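Local coordinates for YflH protein (Bacillus subtilis, PDB 3D0W) that is of unknown function but belongs to the DUF3243 family and forms an all-helical dimer, at residues M76-L81 with E91-L96. Sequence-based numbering, arbitrary orientation.
Sequences MLLQEL and EHLAQL
L93 reaches across to L78 and L81 with a single methyl, CD2, and everything that joins the two segments is apolar. CD2 of L93 lies 4.1 Å from CB of L81, so it meets the base of that side chain, close to the backbone, and not its branched end. The same methyl comes within 4.3 Å of CD2 of L78, one turn earlier on 76-81, this time methyl against methyl. L93 gets there because its CG stands anti to the backbone N (chi1 177°), which carries the fork out toward the facing helix. The two helices, 73-84 and 87-101, follow one another through a very short link and form a helical hairpin within the DUF3243 fold. Contact is light, with 111 Å² buried in all and 8.7 Å between the CA atoms of L81 and L93, but all three leucines are buried. L78 also packs on L64 of helix 56-65 and on L77 of the second subunit, so it links this hairpin to the dimer interface. As for hydrogen bonds, none crosses; each helix keeps its own i to i-4 backbone bonds, as in L81 N to L77 O at 2.9 Å, and Q95 NE2 adds a weak bond to E91 O.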
loop_
_atom_site.group_PDB
_atom_site.type_symbol
_atom_site.label_atom_id
_atom_site.label_comp_id
_atom_site.label_asym_id
_atom_site.label_seq_id
_atom_site.Cartn_x
_atom_site.Cartn_y
_atom_site.Cartn_z
HETATM N N MSE A 76 -6.913 -4.439 2.863
HETATM C CA MSE A 76 -6.994 -3.767 4.147
HETATM C C MSE A 76 -5.993 -2.609 4.168
HETATM O O MSE A 76 -6.338 -1.490 4.544
HETATM C CB MSE A 76 -6.678 -4.741 5.274
HETATM C CG MSE A 76 -6.784 -4.117 6.634
HETATM SE SE MSE A 76 -8.597 -3.539 7.010
HETATM C CE MSE A 76 -8.809 -4.533 8.648
ATOM N N LEU A 77 -4.752 -2.872 3.767
ATOM C CA LEU A 77 -3.746 -1.808 3.744
ATOM C C LEU A 77 -4.170 -0.690 2.785
ATOM O O LEU A 77 -4.081 0.490 3.125
ATOM C CB LEU A 77 -2.377 -2.361 3.325
ATOM C CG LEU A 77 -1.223 -1.344 3.237
ATOM C CD1 LEU A 77 -1.006 -0.715 4.591
ATOM C CD2 LEU A 77 0.066 -2.039 2.781
ATOM N N LEU A 78 -4.642 -1.048 1.591
ATOM C CA LEU A 78 -5.054 -0.037 0.627
ATOM C C LEU A 78 -6.137 0.883 1.154
ATOM O O LEU A 78 -6.053 2.103 0.987
ATOM C CB LEU A 78 -5.555 -0.668 -0.672
ATOM C CG LEU A 78 -4.518 -0.972 -1.745
ATOM C CD1 LEU A 78 -5.232 -1.495 -2.994
ATOM C CD2 LEU A 78 -3.724 0.313 -2.069
ATOM N N GLN A 79 -7.158 0.306 1.774
ATOM C CA GLN A 79 -8.251 1.119 2.299
ATOM C C GLN A 79 -7.793 2.018 3.442
ATOM O O GLN A 79 -8.242 3.155 3.551
ATOM C CB GLN A 79 -9.412 0.239 2.769
ATOM C CG GLN A 79 -10.212 -0.401 1.639
ATOM C CD GLN A 79 -10.807 0.614 0.662
ATOM O OE1 GLN A 79 -11.268 1.690 1.054
ATOM N NE2 GLN A 79 -10.815 0.260 -0.618
ATOM N N GLU A 80 -6.916 1.506 4.296
ATOM C CA GLU A 80 -6.403 2.294 5.415
ATOM C C GLU A 80 -5.543 3.456 4.896
ATOM O O GLU A 80 -5.594 4.561 5.433
ATOM C CB GLU A 80 -5.589 1.415 6.361
ATOM C CG GLU A 80 -6.421 0.498 7.248
ATOM C CD GLU A 80 -7.364 1.259 8.168
ATOM O OE1 GLU A 80 -6.951 2.288 8.747
ATOM O OE2 GLU A 80 -8.520 0.824 8.321
ATOM N N LEU A 81 -4.760 3.204 3.851
ATOM C CA LEU A 81 -3.931 4.250 3.252
ATOM C C LEU A 81 -4.836 5.304 2.634
ATOM O O LEU A 81 -4.613 6.498 2.789
ATOM C CB LEU A 81 -3.014 3.663 2.162
ATOM C CG LEU A 81 -1.773 2.906 2.653
ATOM C CD1 LEU A 81 -1.084 2.166 1.486
ATOM C CD2 LEU A 81 -0.805 3.907 3.281
ATOM N N GLU A 91 -4.413 10.574 -5.743
ATOM C CA GLU A 91 -4.100 10.503 -7.160
ATOM C C GLU A 91 -2.777 9.772 -7.359
ATOM O O GLU A 91 -2.661 8.928 -8.245
ATOM C CB GLU A 91 -4.007 11.912 -7.764
ATOM C CG GLU A 91 -5.222 12.780 -7.472
ATOM C CD GLU A 91 -5.159 14.137 -8.145
ATOM O OE1 GLU A 91 -4.143 14.847 -7.974
ATOM O OE2 GLU A 91 -6.132 14.497 -8.839
ATOM N N HIS A 92 -1.781 10.092 -6.533
ATOM C CA HIS A 92 -0.475 9.452 -6.640
ATOM C C HIS A 92 -0.479 7.968 -6.267
ATOM O O HIS A 92 0.212 7.167 -6.904
ATOM C CB HIS A 92 0.558 10.207 -5.799
ATOM C CG HIS A 92 0.913 11.553 -6.357
ATOM N ND1 HIS A 92 1.851 12.377 -5.777
ATOM C CD2 HIS A 92 0.462 12.210 -7.453
ATOM C CE1 HIS A 92 1.966 13.484 -6.490
ATOM N NE2 HIS A 92 1.134 13.407 -7.513
ATOM N N LEU A 93 -1.249 7.595 -5.247
ATOM C CA LEU A 93 -1.318 6.193 -4.846
ATOM C C LEU A 93 -2.015 5.365 -5.932
ATOM O O LEU A 93 -1.665 4.198 -6.158
ATOM C CB LEU A 93 -2.070 6.034 -3.521
ATOM C CG LEU A 93 -2.270 4.586 -3.048
ATOM C CD1 LEU A 93 -0.921 3.914 -2.781
ATOM C CD2 LEU A 93 -3.120 4.579 -1.792
ATOM N N ALA A 94 -3.009 5.961 -6.585
ATOM C CA ALA A 94 -3.725 5.281 -7.662
ATOM C C ALA A 94 -2.765 5.073 -8.834
ATOM O O ALA A 94 -2.803 4.040 -9.507
ATOM C CB ALA A 94 -4.908 6.105 -8.113
ATOM N N GLN A 95 -1.908 6.064 -9.072
ATOM C CA GLN A 95 -0.923 5.987 -10.158
ATOM C C GLN A 95 0.076 4.868 -9.872
ATOM O O GLN A 95 0.428 4.084 -10.765
ATOM C CB GLN A 95 -0.165 7.312 -10.285
ATOM C CG GLN A 95 -0.997 8.503 -10.756
ATOM C CD GLN A 95 -0.250 9.829 -10.591
ATOM O OE1 GLN A 95 0.915 9.948 -10.976
ATOM N NE2 GLN A 95 -0.922 10.827 -10.018
ATOM N N LEU A 96 0.526 4.786 -8.621
ATOM C CA LEU A 96 1.494 3.763 -8.229
ATOM C C LEU A 96 0.873 2.374 -8.352
ATOM O O LEU A 96 1.529 1.416 -8.780
ATOM C CB LEU A 96 1.972 4.003 -6.789
ATOM C CG LEU A 96 3.200 3.214 -6.332
ATOM C CD1 LEU A 96 4.384 3.557 -7.239
ATOM C CD2 LEU A 96 3.533 3.536 -4.883
#